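Local coordinates for redy-like protein (Hahella chejuensis, PDB 2JDJ) that probably takes part in the biosynthesis of the red pigment prodigiosin, as a small two-subunit protein of the dimeric alpha/beta barrel class, at residues A14-F19 with Y53-V58; Q81-S84 with E88-E91; Y28-D33 with T73-G78. One frame throughout, in Å; residues are numbered along the deposited sequence.

Interaction 1: residues A14-F19 with Y53-V58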
loop_
_atom_site.group_PDB
_atom_site.type_symbol
_atom_site.label_atom_id
_atom_site.label_comp_id
_atom_site.label_asym_id
_atom_site.label_seq_id
_atom_site.Cartn_x
_atom_site.Cartn_y
_atom_site.Cartn_z
ATOM N N ALA A 14 16.379 15.594 -9.101
ATOM C CA ALA A 14 17.227 16.526 -8.315
ATOM C C ALA A 14 16.475 17.088 -7.108
ATOM O O ALA A 14 17.076 17.360 -6.062
ATOM C CB ALA A 14 17.798 17.648 -9.191
ATOM N N GLN A 15 15.153 17.208 -7.220
ATOM C CA GLN A 15 14.322 17.731 -6.114
ATOM C C GLN A 15 13.930 16.744 -5.033
ATOM O O GLN A 15 13.107 17.077 -4.172
ATOM C CB GLN A 15 13.031 18.328 -6.657
ATOM C CG GLN A 15 13.119 19.810 -6.855
ATOM C CD GLN A 15 11.832 20.410 -7.347
ATOM O OE1 GLN A 15 11.093 19.799 -8.140
ATOM N NE2 GLN A 15 11.551 21.620 -6.886
ATOM N N ALA A 16 14.488 15.537 -5.066
ATOM C CA ALA A 16 14.070 14.497 -4.126
ATOM C C ALA A 16 14.153 14.990 -2.696
ATOM O O ALA A 16 13.265 14.719 -1.884
ATOM C CB ALA A 16 14.904 13.232 -4.294
ATOM N N ASP A 17 15.213 15.705 -2.367
ATOM C CA ASP A 17 15.388 16.089 -0.982
ATOM C C ASP A 17 14.335 17.092 -0.486
ATOM O O ASP A 17 13.844 16.956 0.632
ATOM C CB ASP A 17 16.798 16.562 -0.745
ATOM C CG ASP A 17 16.999 17.946 -1.211
ATOM O OD1 ASP A 17 16.444 18.260 -2.290
ATOM O OD2 ASP A 17 17.654 18.717 -0.467
ATOM N N ALA A 18 13.957 18.055 -1.324
ATOM C CA ALA A 18 12.820 18.939 -1.038
ATOM C C ALA A 18 11.510 18.171 -0.897
ATOM O O ALA A 18 10.727 18.434 0.028
ATOM C CB ALA A 18 12.701 20.007 -2.113
ATOM N N PHE A 19 11.263 17.240 -1.819
ATOM C CA PHE A 19 10.080 16.375 -1.762
ATOM C C PHE A 19 10.010 15.619 -0.439
ATOM O O PHE A 19 9.015 15.698 0.288
ATOM C CB PHE A 19 10.040 15.376 -2.946
ATOM C CG PHE A 19 8.875 14.437 -2.889
ATOM C CD1 PHE A 19 7.592 14.874 -3.243
ATOM C CD2 PHE A 19 9.036 13.131 -2.450
ATOM C CE1 PHE A 19 6.522 14.040 -3.172
ATOM C CE2 PHE A 19 7.934 12.263 -2.362
ATOM C CZ PHE A 19 6.682 12.718 -2.725
ATOM N N TYR A 53 7.810 5.978 -12.081
ATOM C CA TYR A 53 7.433 6.551 -10.785
ATOM C C TYR A 53 8.582 6.405 -9.807
ATOM O O TYR A 53 9.383 5.478 -9.945
ATOM C CB TYR A 53 6.164 5.922 -10.209
ATOM C CG TYR A 53 6.296 4.458 -9.830
ATOM C CD1 TYR A 53 6.578 4.069 -8.511
ATOM C CD2 TYR A 53 6.145 3.474 -10.788
ATOM C CE1 TYR A 53 6.697 2.696 -8.174
ATOM C CE2 TYR A 53 6.270 2.127 -10.468
ATOM C CZ TYR A 53 6.540 1.745 -9.166
ATOM O OH TYR A 53 6.648 0.390 -8.883
ATOM N N HIS A 54 8.666 7.326 -8.841
ATOM C CA HIS A 54 9.762 7.351 -7.852
ATOM C C HIS A 54 9.312 6.956 -6.464
ATOM O O HIS A 54 10.094 6.401 -5.676
ATOM C CB HIS A 54 10.416 8.746 -7.829
ATOM C CG HIS A 54 10.806 9.206 -9.192
ATOM N ND1 HIS A 54 11.935 8.743 -9.833
ATOM C CD2 HIS A 54 10.165 10.000 -10.078
ATOM C CE1 HIS A 54 11.987 9.252 -11.048
ATOM N NE2 HIS A 54 10.928 10.026 -11.217
ATOM N N TYR A 55 8.040 7.230 -6.174
ATOM C CA TYR A 55 7.501 7.043 -4.825
ATOM C C TYR A 55 6.179 6.347 -4.890
ATOM O O TYR A 55 5.507 6.366 -5.916
ATOM C CB TYR A 55 7.357 8.384 -4.066
ATOM C CG TYR A 55 8.694 9.046 -3.795
ATOM C CD1 TYR A 55 9.421 8.764 -2.629
ATOM C CD2 TYR A 55 9.241 9.932 -4.717
ATOM C CE1 TYR A 55 10.663 9.367 -2.397
ATOM C CE2 TYR A 55 10.500 10.542 -4.503
ATOM C CZ TYR A 55 11.195 10.249 -3.354
ATOM O OH TYR A 55 12.408 10.861 -3.159
ATOM N N VAL A 56 5.826 5.704 -3.777
ATOM C CA VAL A 56 4.516 5.132 -3.620
ATOM C C VAL A 56 3.957 5.651 -2.300
ATOM O O VAL A 56 4.664 5.639 -1.289
ATOM C CB VAL A 56 4.577 3.580 -3.525
ATOM C CG1 VAL A 56 3.171 3.047 -3.364
ATOM C CG2 VAL A 56 5.234 2.977 -4.764
ATOM N N GLU A 57 2.708 6.099 -2.298
ATOM C CA GLU A 57 2.071 6.428 -1.026
ATOM C C GLU A 57 0.899 5.484 -0.771
ATOM O O GLU A 57 0.219 5.071 -1.712
ATOM C CB GLU A 57 1.671 7.905 -0.959
ATOM C CG GLU A 57 0.417 8.299 -1.728
ATOM C CD GLU A 57 0.197 9.825 -1.796
ATOM O OE1 GLU A 57 0.907 10.607 -1.121
ATOM O OE2 GLU A 57 -0.700 10.247 -2.549
ATOM N N VAL A 58 0.708 5.144 0.505
ATOM C CA VAL A 58 -0.338 4.254 0.970
ATOM C C VAL A 58 -1.229 5.034 1.946
ATOM O O VAL A 58 -0.768 5.494 2.998
ATOM C CB VAL A 58 0.246 2.981 1.652
ATOM C CG1 VAL A 58 -0.876 1.985 2.018
ATOM C CG2 VAL A 58 1.281 2.301 0.730
#

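Interaction 2: residues Q81-S84 with E88-E91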
loop_
_atom_site.group_PDB
_atom_site.type_symbol
_atom_site.label_atom_id
_atom_site.label_comp_id
_atom_site.label_asym_id
_atom_site.label_seq_id
_atom_site.Cartn_x
_atom_site.Cartn_y
_atom_site.Cartn_z
ATOM N N GLN A 81 -1.272 21.903 -3.626
ATOM C CA GLN A 81 -0.560 23.017 -4.272
ATOM C C GLN A 81 0.958 22.788 -4.254
ATOM O O GLN A 81 1.651 22.952 -5.274
ATOM C CB GLN A 81 -0.938 24.360 -3.597
ATOM C CG GLN A 81 -0.465 25.634 -4.338
ATOM C CD GLN A 81 -1.451 26.831 -4.211
ATOM O OE1 GLN A 81 -1.748 27.520 -5.202
ATOM N NE2 GLN A 81 -1.960 27.065 -2.999
ATOM N N ALA A 82 1.462 22.405 -3.085
ATOM C CA ALA A 82 2.890 22.151 -2.882
ATOM C C ALA A 82 3.319 20.905 -3.651
ATOM O O ALA A 82 4.318 20.925 -4.369
ATOM C CB ALA A 82 3.182 21.976 -1.396
ATOM N N PHE A 83 2.557 19.828 -3.478
ATOM C CA PHE A 83 2.818 18.555 -4.157
ATOM C C PHE A 83 2.985 18.737 -5.664
ATOM O O PHE A 83 3.948 18.242 -6.275
ATOM C CB PHE A 83 1.688 17.570 -3.853
ATOM C CG PHE A 83 1.817 16.258 -4.579
ATOM C CD1 PHE A 83 2.546 15.205 -4.010
ATOM C CD2 PHE A 83 1.200 16.062 -5.814
ATOM C CE1 PHE A 83 2.660 13.988 -4.673
ATOM C CE2 PHE A 83 1.315 14.847 -6.476
ATOM C CZ PHE A 83 2.046 13.820 -5.907
ATOM N N SER A 84 2.055 19.492 -6.248
ATOM C CA SER A 84 1.989 19.714 -7.687
ATOM C C SER A 84 3.139 20.516 -8.305
ATOM O O SER A 84 3.288 20.533 -9.535
ATOM C CB SER A 84 0.647 20.349 -8.026
ATOM O OG SER A 84 -0.359 19.345 -7.997
ATOM N N GLU A 88 3.681 14.299 -9.705
ATOM C CA GLU A 88 2.358 14.002 -10.220
ATOM C C GLU A 88 2.012 12.559 -9.872
ATOM O O GLU A 88 2.905 11.704 -9.772
ATOM C CB GLU A 88 2.314 14.207 -11.750
ATOM C CG GLU A 88 3.337 13.355 -12.505
ATOM C CD GLU A 88 3.256 13.487 -14.015
ATOM O OE1 GLU A 88 2.416 14.272 -14.519
ATOM O OE2 GLU A 88 4.054 12.815 -14.700
ATOM N N VAL A 89 0.725 12.300 -9.663
ATOM C CA VAL A 89 0.239 10.947 -9.463
ATOM C C VAL A 89 0.147 10.368 -10.882
ATOM O O VAL A 89 -0.413 11.011 -11.788
ATOM C CB VAL A 89 -1.146 10.948 -8.766
ATOM C CG1 VAL A 89 -1.774 9.555 -8.797
ATOM C CG2 VAL A 89 -1.049 11.458 -7.326
ATOM N N VAL A 90 0.701 9.168 -11.081
ATOM C CA VAL A 90 0.687 8.517 -12.397
ATOM C C VAL A 90 -0.168 7.228 -12.415
ATOM O O VAL A 90 -0.402 6.639 -13.461
ATOM C CB VAL A 90 2.148 8.275 -12.936
ATOM C CG1 VAL A 90 2.888 9.624 -13.125
ATOM C CG2 VAL A 90 2.971 7.396 -12.002
ATOM N N GLU A 91 -0.583 6.771 -11.241
ATOM C CA GLU A 91 -1.508 5.671 -11.138
ATOM C C GLU A 91 -2.150 5.715 -9.776
ATOM O O GLU A 91 -1.518 6.124 -8.801
ATOM C CB GLU A 91 -0.823 4.316 -11.376
ATOM C CG GLU A 91 -1.840 3.158 -11.476
ATOM C CD GLU A 91 -1.212 1.817 -11.795
ATOM O OE1 GLU A 91 0.007 1.740 -12.005
ATOM O OE2 GLU A 91 -1.952 0.819 -11.842
#

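Interaction 3: residues Y28-D33 with T73-G78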
loop_
_atom_site.group_PDB
_atom_site.type_symbol
_atom_site.label_atom_id
_atom_site.label_comp_id
_atom_site.label_asym_id
_atom_site.label_seq_id
_atom_site.Cartn_x
_atom_site.Cartn_y
_atom_site.Cartn_z
ATOM N N TYR A 28 2.984 14.543 6.323
ATOM C CA TYR A 28 2.660 13.717 7.494
ATOM C C TYR A 28 2.085 14.585 8.605
ATOM O O TYR A 28 1.170 14.174 9.293
ATOM C CB TYR A 28 3.884 13.005 8.087
ATOM C CG TYR A 28 4.495 11.867 7.294
ATOM C CD1 TYR A 28 3.825 11.274 6.211
ATOM C CD2 TYR A 28 5.741 11.366 7.651
ATOM C CE1 TYR A 28 4.401 10.214 5.494
ATOM C CE2 TYR A 28 6.322 10.318 6.948
ATOM C CZ TYR A 28 5.646 9.746 5.865
ATOM O OH TYR A 28 6.226 8.708 5.178
ATOM N N ALA A 29 2.646 15.783 8.777
ATOM C CA ALA A 29 2.282 16.651 9.891
ATOM C C ALA A 29 0.856 17.188 9.766
ATOM O O ALA A 29 0.287 17.654 10.753
ATOM C CB ALA A 29 3.286 17.805 10.009
ATOM N N THR A 30 0.281 17.118 8.562
ATOM C CA THR A 30 -1.058 17.665 8.293
ATOM C C THR A 30 -2.155 16.610 8.449
ATOM O O THR A 30 -3.343 16.937 8.519
ATOM C CB THR A 30 -1.126 18.293 6.885
ATOM O OG1 THR A 30 -0.065 19.237 6.730
ATOM C CG2 THR A 30 -2.443 19.006 6.645
ATOM N N CYS A 31 -1.753 15.344 8.501
ATOM C CA CYS A 31 -2.692 14.230 8.609
ATOM C C CYS A 31 -3.627 14.232 9.837
ATOM O O CYS A 31 -4.754 13.725 9.735
ATOM C CB CYS A 31 -1.949 12.895 8.489
ATOM S SG CYS A 31 -1.480 12.495 6.761
ATOM N N PRO A 32 -3.162 14.756 11.000
ATOM C CA PRO A 32 -4.097 14.932 12.115
ATOM C C PRO A 32 -5.305 15.822 11.780
ATOM O O PRO A 32 -6.331 15.700 12.437
ATOM C CB PRO A 32 -3.230 15.597 13.198
ATOM C CG PRO A 32 -1.842 15.199 12.879
ATOM C CD PRO A 32 -1.795 15.168 11.382
ATOM N N ASP A 33 -5.180 16.699 10.781
ATOM C CA ASP A 33 -6.259 17.620 10.391
ATOM C C ASP A 33 -7.188 17.037 9.329
ATOM O O ASP A 33 -8.132 17.700 8.897
ATOM C CB ASP A 33 -5.695 18.945 9.861
ATOM C CG ASP A 33 -5.017 19.779 10.939
ATOM O OD1 ASP A 33 -5.188 19.471 12.139
ATOM O OD2 ASP A 33 -4.307 20.755 10.573
ATOM N N THR A 73 -11.502 20.236 1.603
ATOM C CA THR A 73 -11.071 21.210 2.603
ATOM C C THR A 73 -9.897 22.028 2.064
ATOM O O THR A 73 -9.213 21.605 1.136
ATOM C CB THR A 73 -10.644 20.540 3.927
ATOM O OG1 THR A 73 -9.499 19.703 3.702
ATOM C CG2 THR A 73 -11.784 19.722 4.530
ATOM N N SER A 74 -9.659 23.194 2.647
ATOM C CA SER A 74 -8.512 24.019 2.272
ATOM C C SER A 74 -7.213 23.458 2.869
ATOM O O SER A 74 -6.118 23.820 2.440
ATOM C CB SER A 74 -8.715 25.465 2.732
ATOM O OG SER A 74 -8.790 25.522 4.149
ATOM N N THR A 75 -7.348 22.606 3.885
ATOM C CA THR A 75 -6.223 21.856 4.437
ATOM C C THR A 75 -5.597 21.002 3.320
ATOM O O THR A 75 -4.380 21.038 3.105
ATOM C CB THR A 75 -6.682 20.941 5.591
ATOM O OG1 THR A 75 -7.354 21.715 6.598
ATOM C CG2 THR A 75 -5.495 20.196 6.216
ATOM N N PHE A 76 -6.441 20.261 2.609
ATOM C CA PHE A 76 -5.998 19.424 1.503
ATOM C C PHE A 76 -5.489 20.242 0.326
ATOM O O PHE A 76 -4.469 19.906 -0.267
ATOM C CB PHE A 76 -7.112 18.468 1.067
ATOM C CG PHE A 76 -6.636 17.349 0.173
ATOM C CD1 PHE A 76 -6.037 16.211 0.715
ATOM C CD2 PHE A 76 -6.788 17.433 -1.200
ATOM C CE1 PHE A 76 -5.595 15.195 -0.096
ATOM C CE2 PHE A 76 -6.357 16.408 -2.019
ATOM C CZ PHE A 76 -5.752 15.291 -1.470
ATOM N N ALA A 77 -6.178 21.327 -0.006
ATOM C CA ALA A 77 -5.786 22.160 -1.143
ATOM C C ALA A 77 -4.364 22.675 -0.987
ATOM O O ALA A 77 -3.642 22.854 -1.976
ATOM C CB ALA A 77 -6.771 23.324 -1.331
ATOM N N GLY A 78 -3.969 22.916 0.260
ATOM C CA GLY A 78 -2.621 23.383 0.571
ATOM C C GLY A 78 -1.557 22.318 0.342
ATOM O O GLY A 78 -0.440 22.613 -0.086
#

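Interaction 1: residues A14-F19 with Y53-V58
F19 lies over one face of the Y55 ring: its CE2 stands 3.5 Å above the plane, over the ring centre, and comes within 3.6 Å of Y55 CD2. The neighbouring F19 CD2 reaches the far half of the same face, 3.6 Å from Y55 CE2, so one side of the phenylalanine rests across the tyrosine from CG to CZ. The planes meet at 43° with centroids 4.5 Å apart, an oblique aromatic pair. The two side chains run past each other in opposite directions, F19 from helix 16-30 toward the sheet and Y55 from strand 55-61 toward the helix. F19 carries its ring anti to the backbone N (chi1 178°), which extends it from the first turn of the helix toward the sheet. At the far end of Y55, the hydroxyl OH passes A16 CB at 3.6 Å, one helical turn before F19. That oxygen is hydrogen-bonded to E20 OE2, so the helix holds the tyrosine by its polar end as well as by its face. L10 on strand 2-10 touches both rings, and L98 of the second subunit also packs on Y55. Q15 occupies the N-cap position, its carbonyl O accepting from F19 N at 3.0 Å, which fixes the turn carrying A16 and F19. On the strand side, H54 and Y55 both face I8, forming a classic beta bulge just where the strand starts. The whole is a buried helix-on-sheet contact, characteristic of helices packed on one face of an antiparallel sheet, as in the dimeric alpha/beta barrel fold.

Interaction 2: residues Q81-S84 with E88-E91
Helix 74-86 turns almost directly into strand 87-97, outermost in this chain's antiparallel sheet, and this contact lies just inside that alpha-to-beta connection, where the last turns of the helix fold back over the strand that follows. One ring does most of the work. F83 points toward the strand, with CG anti to the backbone N (chi1 176°), and its far end meets both the backbone at E88-V89 and a methyl of V89. F83 CE2 is 4.0 Å from E88 CA and 4.1 Å from V89 N, the amide nitrogen lying at the edge of the ring, near its plane. Beyond it, F83 CZ touches V89 CG2 at 4.1 Å, and the two side chains cross at about a right angle. This valine methyl stands anti to its own carbonyl carbon, on the side of the backbone N, and therefore beside the very amide that the ring edge approaches. E88 starts off away from the helix; its carboxylate OE2 forms a salt bridge with R9 on the adjacent strand 2-10, while its backbone contributes to the ring contact. F83 also packs on I8 of strand 2-10 and on F19 and W22 of helix 16-30, and a bound glycerol, probably from the crystallisation liquor, lies nearby. With distances of 4.0 Å and more, the pairing is a relaxed van der Waals one: apolar ring against peptide backbone and a methyl group. This is consistent with loose apolar packing, without polar bonds between the two segments, the charge of E88 being settled separately on the sheet.

Interaction 3: residues Y28-D33 with T73-G78
In segment 28-33 a weakly bonded last turn of helix 16-30, at about 28-30, leads into a 3-10 segment at 31-33, where D33 N donates to T30 O at 2.9 Å. Facing it is the beginning of helix 74-86, whose first turns are closed by the backbone bonds A77 N to T73 O and G78 N to S74 O. The closest CA pair is D33 and T75, 7.3 Å apart, so the 3-10 segment after helix 16-30 lies beside the start of helix 74-86, in what is probably a dimeric alpha/beta barrel fold. T73 is the N-cap: its OG1 accepts from F76 N at 3.3 Å, with an N-H...O angle of 162°, giving the first turn a side-chain partner for an amide that has no helical carbonyl before it. The same oxygen is also hydrogen-bonded to D70 O of helix 64-71, just upstream. Across the gap the contact is carried by methyls. T30 and T75 both point toward the opposite segment, and their side chains lie alongside one another, running in opposing senses. In each, CG2 stands anti to the backbone N, while OG1 lies beside that N and the methyl is left to meet the other segment. T30 OG1 turns back on its own helix, hydrogen-bonded to V26 O. L34, immediately after the first segment, touches both T73 and T75. C31 and P32 pack on Y102 of the second subunit. D33 joins through its CB, 3.9 Å from T75 CG2. That methyl also meets T30 CG2 at 3.3 Å, closer than two methyl carbons normally sit.

Overall arrangement
Interaction 1 is the buried one, joining the start of helix 16-30 to strand 55-61 of the sheet, whereas interactions 2 and 3 lie at the surface. Interactions 1 and 3 use the two ends of helix 16-30; interactions 2 and 3 use the two ends of helix 74-86. All three have residues that reach the second subunit, interaction 2 through E91 alone. Interactions 1 and 2 touch directly, F19 CE1 lying 4.1 Å from F83 CE1, which makes their rings one aromatic patch over the sheet. Chemistry follows place: ring on ring inside, ring on backbone where helix 74-86 runs into strand 87-97, methyl on methyl between helices.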